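Local coordinates for protein trans-4-hydroxy-L-proline dehydratase (Clostridioides difficile 70-100-2010, PDB 6VXC) that catalyses the radical dehydration of trans-4-hydroxy-L-proline to (S)-1-pyrroline-5-carboxylate as a glycyl radical enzyme of anaerobic 4-hydroxyproline breakdown, at residues 517-522 / 646-650; 166-170 / 667-671; 405-411 / 742-746. All coordinates share one frame; numbering follows the deposited sequence.

Contact 1. Residues 517-522 / 646-650; sequences LHYMID and EVTGR
Glu646 OE2 takes two donors at once, ND1 of His518 from across the contact and NH2 of Arg650 from its own segment. The imidazole gives the shorter bond, 2.5 Å from His518 ND1 to Glu646 OE2. The oxygen lies close to the ring plane, whereas the ring reaches it on the syn side and well out of the carboxylate plane, the two planes standing 67° apart. Arg650 NH2 approaches the anti lone pair of the same oxygen at 2.7 Å. Glu646 is bent at chi2 (60°), which folds its carboxylate back beside His518. The NH1/NH2 edge of the guanidinium meets Asp522 end-on: both nitrogens converge on Asp522 OD1, each at 2.9 Å, with the carboxylate turned steeply across the guanidinium plane. Arg650 NE closes the pattern by a nearly straight bond to the carbonyl O of Glu646. Bonds along its edges thus fix the rotation of the guanidinium, while Ile521 CG2 lies against one of its faces, 3.7 Å from Arg650 NH2. This salt-bridge network, with its His-carboxylate hydrogen bond, joins helix 506-538 to the C-terminal end of helix 630-647 and the type II turn from Val647 to Arg650 that leads to strand 657-661. Two carboxylates sharing one guanidinium may favour a protonated His518, whose charge Glu646 and the nearby Asp522 could offset.

Contact 2. Residues 166-170 / 667-671; sequences AGMFT and CHIYF
Phe671 is wedged against the chain from Gly167 to Thr170, and this is the close-packed half of the contact. Its CE1 lies 3.5 Å from the carbonyl O of Gly167, and its CZ reaches the backbone at Phe169 CA. Thr170 CG2 fills the corner between three side chains: it sits 3.6 Å from Cys667 SG, 3.9 Å from Phe671 CE1, and at the edge of the Tyr670 ring, near its plane. Cys667 itself, with SG anti to the backbone N (chi1 -161°), lays its sulfur over the centre of the Phe671 ring, 3.3 Å above the plane. The Tyr670 side is looser and wet. There the hydroxyl comes 3.4 Å from Gly167 CA, and the two segments are joined by a water that accepts from Tyr670 OH at 2.5 Å and donates to Phe169 O at 2.7 Å. Gly167 ends helix 158-166 in a Schellman motif, its positive phi suiting glycine. The side chain of Cys667 is about 10 Å from that of Cys454, assigned by similarity as the radical-carrying cysteine, which would place this packing near the active site. Thr170 OG1 bonds to Glu353 of helix 348-353, and Asn472 ND2 bonds to the carbonyls of Gly167 and Phe671. The junction is therefore held between that helix and the end of strand 463-472, with helix 506-538 against Phe169.

Contact 3. Residues 405-411 / 742-746; sequences TPQKFLK and ANLVR
Arg746 and Gln407 run past one another in opposite directions with their flat ends almost in one plane, the amide and guanidinium only 13° apart. In this side-on grip, both NE and NH2 of the arginine donate to a single acceptor, Gln407 OE1. Arg746 NH2 meets that oxygen at 2.8 Å, nearly in line with its C=O bond, while Arg746 NE reaches it at 3.0 Å on a lone pair. The same NH2 gives a second bond, 3.0 Å to the carbonyl O of Thr405, arriving from above the carbonyl plane. A bend at chi2 (-87°) carries the arginine away from helix 734-750 toward the N-terminal end of helix 407-418, where Pro406 holds the N-cap position. The short helical segments cross at 110° with their axes 10.8 Å apart, joining a helix of the pyruvate formate lyase-like region to one of the glycine radical region. Both pack on one mixed sheet, consistent with the outer helical layer of the glycyl radical enzyme barrel: Leu410 and Arg746 touch Ile401 of strand 396-401, and Val745 touches Ile756 and Phe758 of strand 755-759. Leu410 runs alongside the arginine in the opposite sense, its CD2 lying 3.6 Å from Arg746 NE and 3.8 Å from Ala742 CB. Its other branch, CD1, faces Val745 CG1. The small Ala742 also receives the amide end of Gln407, whose NE2 lies 3.9 Å from Ala742 CB. Toward the exposed Asn743, a water accepts from Gln407 NE2 and donates to Asn743 OD1. Arg746 NH1 turns to the carbonyl of Ser402, and Lys411 NZ forms a salt bridge with Asp739.

Contacts 1 and 2 are neighbours, their centres 17 Å apart, and they touch where Met520 SD of helix 506-538 packs on Met168 and Phe169. Contact 3 lies far off, its centre 38 Å from that of contact 1 and 36 Å from that of contact 2. Along the chain, 166-170 comes first, then 405-411, 517-522, 646-650, 667-671 and 742-746. Contact 1 is thus nested inside the loops closed by both others, while contacts 2 and 3 interlock. The first two join parts of the pyruvate formate lyase-like region, whereas contact 3 ties that region to the glycine radical region that carries Gly785, the site of the glycyl radical, which is not present in this structure.

Contact 1. Residues 517-522 / 646-650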
loop_
_atom_site.group_PDB
_atom_site.type_symbol
_atom_site.label_atom_id
_atom_site.label_comp_id
_atom_site.label_asym_id
_atom_site.label_seq_id
_atom_site.Cartn_x
_atom_site.Cartn_y
_atom_site.Cartn_z
ATOM N N LEU A 517 21.260 7.401 -13.372
ATOM C CA LEU A 517 20.517 6.485 -12.512
ATOM C C LEU A 517 21.337 6.073 -11.292
ATOM O O LEU A 517 20.835 6.082 -10.165
ATOM C CB LEU A 517 20.107 5.255 -13.318
ATOM C CG LEU A 517 19.304 4.145 -12.653
ATOM C CD1 LEU A 517 18.050 4.726 -12.052
ATOM C CD2 LEU A 517 18.964 3.088 -13.700
ATOM N N HIS A 518 22.584 5.659 -11.519
ATOM C CA HIS A 518 23.465 5.250 -10.428
ATOM C C HIS A 518 23.590 6.358 -9.396
ATOM O O HIS A 518 23.479 6.117 -8.195
ATOM C CB HIS A 518 24.842 4.867 -10.987
ATOM C CG HIS A 518 25.867 4.552 -9.934
ATOM N ND1 HIS A 518 25.806 3.425 -9.139
ATOM C CD2 HIS A 518 26.992 5.209 -9.563
ATOM C CE1 HIS A 518 26.847 3.403 -8.325
ATOM N NE2 HIS A 518 27.582 4.472 -8.562
ATOM N N TYR A 519 23.796 7.591 -9.856
ATOM C CA TYR A 519 23.932 8.711 -8.932
ATOM C C TYR A 519 22.654 8.923 -8.131
ATOM O O TYR A 519 22.690 9.095 -6.908
ATOM C CB TYR A 519 24.284 9.970 -9.713
ATOM C CG TYR A 519 24.388 11.227 -8.877
ATOM C CD1 TYR A 519 25.430 11.398 -7.971
ATOM C CD2 TYR A 519 23.471 12.254 -9.024
ATOM C CE1 TYR A 519 25.543 12.552 -7.225
ATOM C CE2 TYR A 519 23.569 13.414 -8.286
ATOM C CZ TYR A 519 24.608 13.559 -7.384
ATOM O OH TYR A 519 24.720 14.708 -6.641
ATOM N N MET A 520 21.504 8.909 -8.810
ATOM C CA MET A 520 20.252 9.189 -8.113
ATOM C C MET A 520 19.912 8.075 -7.123
ATOM O O MET A 520 19.397 8.343 -6.027
ATOM C CB MET A 520 19.135 9.400 -9.144
ATOM C CG MET A 520 17.893 10.128 -8.620
ATOM S SD MET A 520 18.243 11.712 -7.809
ATOM C CE MET A 520 19.177 12.509 -9.099
ATOM N N ILE A 521 20.191 6.823 -7.490
ATOM C CA ILE A 521 19.985 5.720 -6.557
ATOM C C ILE A 521 20.948 5.839 -5.370
ATOM O O ILE A 521 20.557 5.639 -4.213
ATOM C CB ILE A 521 20.118 4.362 -7.278
ATOM C CG1 ILE A 521 19.049 4.207 -8.383
ATOM C CG2 ILE A 521 20.018 3.209 -6.277
ATOM C CD1 ILE A 521 17.633 4.410 -7.903
ATOM N N ASP A 522 22.213 6.178 -5.630
ATOM C CA ASP A 522 23.148 6.392 -4.525
ATOM C C ASP A 522 22.618 7.449 -3.555
ATOM O O ASP A 522 22.677 7.267 -2.335
ATOM C CB ASP A 522 24.521 6.808 -5.056
ATOM C CG ASP A 522 25.414 5.625 -5.407
ATOM O OD1 ASP A 522 25.036 4.466 -5.154
ATOM O OD2 ASP A 522 26.523 5.867 -5.936
ATOM N N GLU A 646 20.923 -1.802 -10.702
ATOM C CA GLU A 646 21.422 -0.692 -9.902
ATOM C C GLU A 646 20.974 -0.783 -8.448
ATOM O O GLU A 646 21.715 -0.366 -7.546
ATOM C CB GLU A 646 20.960 0.621 -10.519
ATOM C CG GLU A 646 21.547 1.847 -9.879
ATOM C CD GLU A 646 23.047 1.853 -9.963
ATOM O OE1 GLU A 646 23.586 1.659 -11.080
ATOM O OE2 GLU A 646 23.678 2.048 -8.909
ATOM N N VAL A 647 19.795 -1.344 -8.195
ATOM C CA VAL A 647 19.198 -1.337 -6.864
ATOM C C VAL A 647 19.422 -2.652 -6.120
ATOM O O VAL A 647 19.769 -2.647 -4.940
ATOM C CB VAL A 647 17.694 -0.992 -6.949
ATOM C CG1 VAL A 647 17.031 -1.187 -5.580
ATOM C CG2 VAL A 647 17.518 0.423 -7.415
ATOM N N THR A 648 19.216 -3.789 -6.788
ATOM C CA THR A 648 19.057 -5.068 -6.095
ATOM C C THR A 648 20.356 -5.576 -5.457
ATOM O O THR A 648 21.407 -5.637 -6.100
ATOM C CB THR A 648 18.532 -6.121 -7.074
ATOM O OG1 THR A 648 17.318 -5.661 -7.679
ATOM C CG2 THR A 648 18.276 -7.438 -6.358
ATOM N N GLY A 649 20.262 -6.026 -4.211
ATOM C CA GLY A 649 21.407 -6.589 -3.530
ATOM C C GLY A 649 22.204 -5.596 -2.716
ATOM O O GLY A 649 23.111 -6.004 -1.992
ATOM N N ARG A 650 21.908 -4.310 -2.818
ATOM C CA ARG A 650 22.517 -3.377 -1.895
ATOM C C ARG A 650 22.073 -3.728 -0.476
ATOM O O ARG A 650 20.901 -4.037 -0.262
ATOM C CB ARG A 650 22.110 -1.941 -2.210
ATOM C CG ARG A 650 22.569 -1.408 -3.537
ATOM C CD ARG A 650 21.979 -0.038 -3.705
ATOM N NE ARG A 650 22.418 0.604 -4.936
ATOM C CZ ARG A 650 23.214 1.668 -4.998
ATOM N NH1 ARG A 650 23.681 2.222 -3.888
ATOM N NH2 ARG A 650 23.529 2.182 -6.176
#

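Contact 2. Residues 166-170 / 667-671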
loop_
_atom_site.group_PDB
_atom_site.type_symbol
_atom_site.label_atom_id
_atom_site.label_comp_id
_atom_site.label_asym_id
_atom_site.label_seq_id
_atom_site.Cartn_x
_atom_site.Cartn_y
_atom_site.Cartn_z
ATOM N N ALA A 166 12.892 18.580 -6.158
ATOM C CA ALA A 166 12.688 18.609 -7.605
ATOM C C ALA A 166 11.775 17.501 -8.128
ATOM O O ALA A 166 11.475 17.484 -9.323
ATOM C CB ALA A 166 14.034 18.504 -8.317
ATOM N N GLY A 167 11.348 16.572 -7.288
ATOM C CA GLY A 167 10.513 15.486 -7.752
ATOM C C GLY A 167 11.257 14.334 -8.390
ATOM O O GLY A 167 10.645 13.578 -9.145
ATOM N N MET A 168 12.557 14.161 -8.096
ATOM C CA MET A 168 13.279 12.985 -8.568
ATOM C C MET A 168 12.808 11.718 -7.858
ATOM O O MET A 168 12.904 10.620 -8.412
ATOM C CB MET A 168 14.795 13.146 -8.356
ATOM C CG MET A 168 15.444 14.324 -9.071
ATOM S SD MET A 168 15.002 14.405 -10.838
ATOM C CE MET A 168 15.521 12.794 -11.462
ATOM N N PHE A 169 12.380 11.836 -6.612
ATOM C CA PHE A 169 11.932 10.675 -5.858
ATOM C C PHE A 169 11.123 11.181 -4.675
ATOM O O PHE A 169 11.080 12.381 -4.406
ATOM C CB PHE A 169 13.110 9.788 -5.436
ATOM C CG PHE A 169 14.183 10.492 -4.607
ATOM C CD1 PHE A 169 13.968 10.785 -3.263
ATOM C CD2 PHE A 169 15.417 10.800 -5.159
ATOM C CE1 PHE A 169 14.973 11.394 -2.484
ATOM C CE2 PHE A 169 16.429 11.420 -4.394
ATOM C CZ PHE A 169 16.201 11.719 -3.054
ATOM N N THR A 170 10.457 10.259 -3.983
ATOM C CA THR A 170 9.713 10.603 -2.777
ATOM C C THR A 170 10.332 9.870 -1.591
ATOM O O THR A 170 11.249 9.068 -1.748
ATOM C CB THR A 170 8.216 10.260 -2.891
ATOM O OG1 THR A 170 8.052 8.838 -2.835
ATOM C CG2 THR A 170 7.590 10.799 -4.201
ATOM N N CYS A 667 1.589 8.677 -7.680
ATOM C CA CYS A 667 2.824 9.413 -7.888
ATOM C C CYS A 667 3.151 9.628 -9.362
ATOM O O CYS A 667 3.959 10.517 -9.669
ATOM C CB CYS A 667 3.989 8.702 -7.202
ATOM S SG CYS A 667 5.408 9.762 -6.930
ATOM N N HIS A 668 2.545 8.852 -10.281
ATOM C CA HIS A 668 2.773 9.096 -11.706
ATOM C C HIS A 668 2.181 10.424 -12.155
ATOM O O HIS A 668 2.643 10.976 -13.155
ATOM C CB HIS A 668 2.233 7.949 -12.574
ATOM C CG HIS A 668 0.753 7.739 -12.472
ATOM N ND1 HIS A 668 0.131 7.424 -11.285
ATOM C CD2 HIS A 668 -0.216 7.745 -13.420
ATOM C CE1 HIS A 668 -1.168 7.284 -11.498
ATOM N NE2 HIS A 668 -1.403 7.473 -12.786
ATOM N N ILE A 669 1.177 10.936 -11.441
ATOM C CA ILE A 669 0.668 12.278 -11.710
ATOM C C ILE A 669 1.706 13.325 -11.308
ATOM O O ILE A 669 2.111 14.159 -12.119
ATOM C CB ILE A 669 -0.675 12.498 -10.989
ATOM C CG1 ILE A 669 -1.688 11.379 -11.347
ATOM C CG2 ILE A 669 -1.222 13.911 -11.260
ATOM C CD1 ILE A 669 -2.001 11.238 -12.847
ATOM N N TYR A 670 2.153 13.274 -10.051
ATOM C CA TYR A 670 3.155 14.212 -9.539
ATOM C C TYR A 670 4.434 14.179 -10.368
ATOM O O TYR A 670 4.956 15.226 -10.768
ATOM C CB TYR A 670 3.451 13.863 -8.073
ATOM C CG TYR A 670 4.687 14.489 -7.429
ATOM C CD1 TYR A 670 4.885 15.865 -7.425
ATOM C CD2 TYR A 670 5.607 13.702 -6.768
ATOM C CE1 TYR A 670 6.003 16.433 -6.807
ATOM C CE2 TYR A 670 6.726 14.264 -6.138
ATOM C CZ TYR A 670 6.917 15.626 -6.173
ATOM O OH TYR A 670 8.025 16.170 -5.554
ATOM N N PHE A 671 4.947 12.980 -10.644
ATOM C CA PHE A 671 6.210 12.846 -11.370
ATOM C C PHE A 671 6.128 13.441 -12.773
ATOM O O PHE A 671 7.128 13.950 -13.285
ATOM C CB PHE A 671 6.621 11.376 -11.455
ATOM C CG PHE A 671 7.303 10.862 -10.223
ATOM C CD1 PHE A 671 7.644 11.727 -9.190
ATOM C CD2 PHE A 671 7.627 9.506 -10.099
ATOM C CE1 PHE A 671 8.291 11.260 -8.056
ATOM C CE2 PHE A 671 8.287 9.026 -8.969
ATOM C CZ PHE A 671 8.611 9.907 -7.939
HETATM O O HOH W 1 9.517 14.632 -4.287
#

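Contact 3. Residues 405-411 / 742-746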
loop_
_atom_site.group_PDB
_atom_site.type_symbol
_atom_site.label_atom_id
_atom_site.label_comp_id
_atom_site.label_asym_id
_atom_site.label_seq_id
_atom_site.Cartn_x
_atom_site.Cartn_y
_atom_site.Cartn_z
ATOM N N THR A 405 -6.141 -23.246 -9.274
ATOM C CA THR A 405 -7.396 -22.604 -8.899
ATOM C C THR A 405 -8.526 -23.085 -9.805
ATOM O O THR A 405 -8.371 -23.097 -11.025
ATOM C CB THR A 405 -7.263 -21.081 -9.016
ATOM O OG1 THR A 405 -6.244 -20.604 -8.127
ATOM C CG2 THR A 405 -8.604 -20.379 -8.729
ATOM N N PRO A 406 -9.672 -23.468 -9.252
ATOM C CA PRO A 406 -10.800 -23.869 -10.104
ATOM C C PRO A 406 -11.272 -22.721 -10.982
ATOM O O PRO A 406 -11.270 -21.559 -10.575
ATOM C CB PRO A 406 -11.870 -24.302 -9.094
ATOM C CG PRO A 406 -11.086 -24.605 -7.830
ATOM C CD PRO A 406 -9.943 -23.679 -7.823
ATOM N N GLN A 407 -11.624 -23.049 -12.223
ATOM C CA GLN A 407 -12.091 -22.016 -13.141
ATOM C C GLN A 407 -13.333 -21.311 -12.606
ATOM O O GLN A 407 -13.521 -20.120 -12.852
ATOM C CB GLN A 407 -12.358 -22.618 -14.522
ATOM C CG GLN A 407 -12.572 -21.570 -15.612
ATOM C CD GLN A 407 -11.286 -20.896 -16.049
ATOM O OE1 GLN A 407 -10.232 -21.084 -15.437
ATOM N NE2 GLN A 407 -11.361 -20.125 -17.135
ATOM N N LYS A 408 -14.177 -22.014 -11.857
ATOM C CA LYS A 408 -15.361 -21.376 -11.289
ATOM C C LYS A 408 -14.987 -20.201 -10.388
ATOM O O LYS A 408 -15.659 -19.162 -10.394
ATOM C CB LYS A 408 -16.184 -22.397 -10.502
ATOM C CG LYS A 408 -17.362 -21.797 -9.743
ATOM C CD LYS A 408 -18.155 -22.862 -8.965
ATOM C CE LYS A 408 -19.241 -22.230 -8.106
ATOM N NZ LYS A 408 -19.838 -23.208 -7.164
ATOM N N PHE A 409 -13.924 -20.353 -9.596
ATOM C CA PHE A 409 -13.510 -19.267 -8.714
ATOM C C PHE A 409 -13.022 -18.075 -9.526
ATOM O O PHE A 409 -13.426 -16.937 -9.285
ATOM C CB PHE A 409 -12.424 -19.756 -7.756
ATOM C CG PHE A 409 -11.929 -18.692 -6.796
ATOM C CD1 PHE A 409 -12.631 -18.410 -5.634
ATOM C CD2 PHE A 409 -10.764 -17.979 -7.057
ATOM C CE1 PHE A 409 -12.180 -17.442 -4.746
ATOM C CE2 PHE A 409 -10.312 -16.996 -6.171
ATOM C CZ PHE A 409 -11.029 -16.731 -5.007
ATOM N N LEU A 410 -12.167 -18.324 -10.517
ATOM C CA LEU A 410 -11.694 -17.231 -11.355
ATOM C C LEU A 410 -12.856 -16.497 -12.026
ATOM O O LEU A 410 -12.881 -15.260 -12.069
ATOM C CB LEU A 410 -10.714 -17.773 -12.399
ATOM C CG LEU A 410 -10.297 -16.818 -13.517
ATOM C CD1 LEU A 410 -9.628 -15.547 -12.970
ATOM C CD2 LEU A 410 -9.412 -17.540 -14.551
ATOM N N LYS A 411 -13.835 -17.241 -12.557
ATOM C CA LYS A 411 -14.922 -16.593 -13.283
ATOM C C LYS A 411 -15.804 -15.771 -12.351
ATOM O O LYS A 411 -16.289 -14.703 -12.732
ATOM C CB LYS A 411 -15.741 -17.627 -14.057
ATOM C CG LYS A 411 -14.995 -18.158 -15.296
ATOM C CD LYS A 411 -15.835 -19.132 -16.114
ATOM C CE LYS A 411 -17.017 -18.436 -16.785
ATOM N NZ LYS A 411 -17.691 -19.351 -17.763
ATOM N N ALA A 742 -11.363 -14.012 -18.160
ATOM C CA ALA A 742 -10.703 -15.126 -17.497
ATOM C C ALA A 742 -9.531 -15.641 -18.314
ATOM O O ALA A 742 -8.471 -15.947 -17.767
ATOM C CB ALA A 742 -11.707 -16.256 -17.253
ATOM N N ASN A 743 -9.713 -15.756 -19.625
ATOM C CA ASN A 743 -8.653 -16.265 -20.476
ATOM C C ASN A 743 -7.474 -15.306 -20.535
ATOM O O ASN A 743 -6.327 -15.744 -20.628
ATOM C CB ASN A 743 -9.195 -16.525 -21.879
ATOM C CG ASN A 743 -10.088 -17.765 -21.952
ATOM O OD1 ASN A 743 -10.169 -18.536 -21.003
ATOM N ND2 ASN A 743 -10.738 -17.965 -23.099
ATOM N N LEU A 744 -7.739 -13.997 -20.540
ATOM C CA LEU A 744 -6.645 -13.033 -20.564
ATOM C C LEU A 744 -5.808 -13.134 -19.289
ATOM O O LEU A 744 -4.573 -13.113 -19.338
ATOM C CB LEU A 744 -7.200 -11.614 -20.736
ATOM C CG LEU A 744 -6.154 -10.510 -20.980
ATOM C CD1 LEU A 744 -5.577 -10.605 -22.394
ATOM C CD2 LEU A 744 -6.677 -9.119 -20.691
ATOM N N VAL A 745 -6.470 -13.270 -18.147
ATOM C CA VAL A 745 -5.757 -13.438 -16.882
ATOM C C VAL A 745 -4.871 -14.676 -16.934
ATOM O O VAL A 745 -3.679 -14.614 -16.608
ATOM C CB VAL A 745 -6.756 -13.488 -15.713
ATOM C CG1 VAL A 745 -6.052 -13.839 -14.402
ATOM C CG2 VAL A 745 -7.459 -12.147 -15.580
ATOM N N ARG A 746 -5.449 -15.812 -17.352
ATOM C CA ARG A 746 -4.711 -17.074 -17.456
ATOM C C ARG A 746 -3.554 -16.976 -18.443
ATOM O O ARG A 746 -2.483 -17.552 -18.216
ATOM C CB ARG A 746 -5.642 -18.219 -17.896
ATOM C CG ARG A 746 -6.704 -18.658 -16.918
ATOM C CD ARG A 746 -6.213 -19.699 -15.962
ATOM N NE ARG A 746 -7.320 -20.324 -15.251
ATOM C CZ ARG A 746 -7.200 -20.838 -14.033
ATOM N NH1 ARG A 746 -6.026 -20.787 -13.414
ATOM N NH2 ARG A 746 -8.247 -21.360 -13.416
HETATM O O HOH W 2 -9.276 -19.228 -18.681
#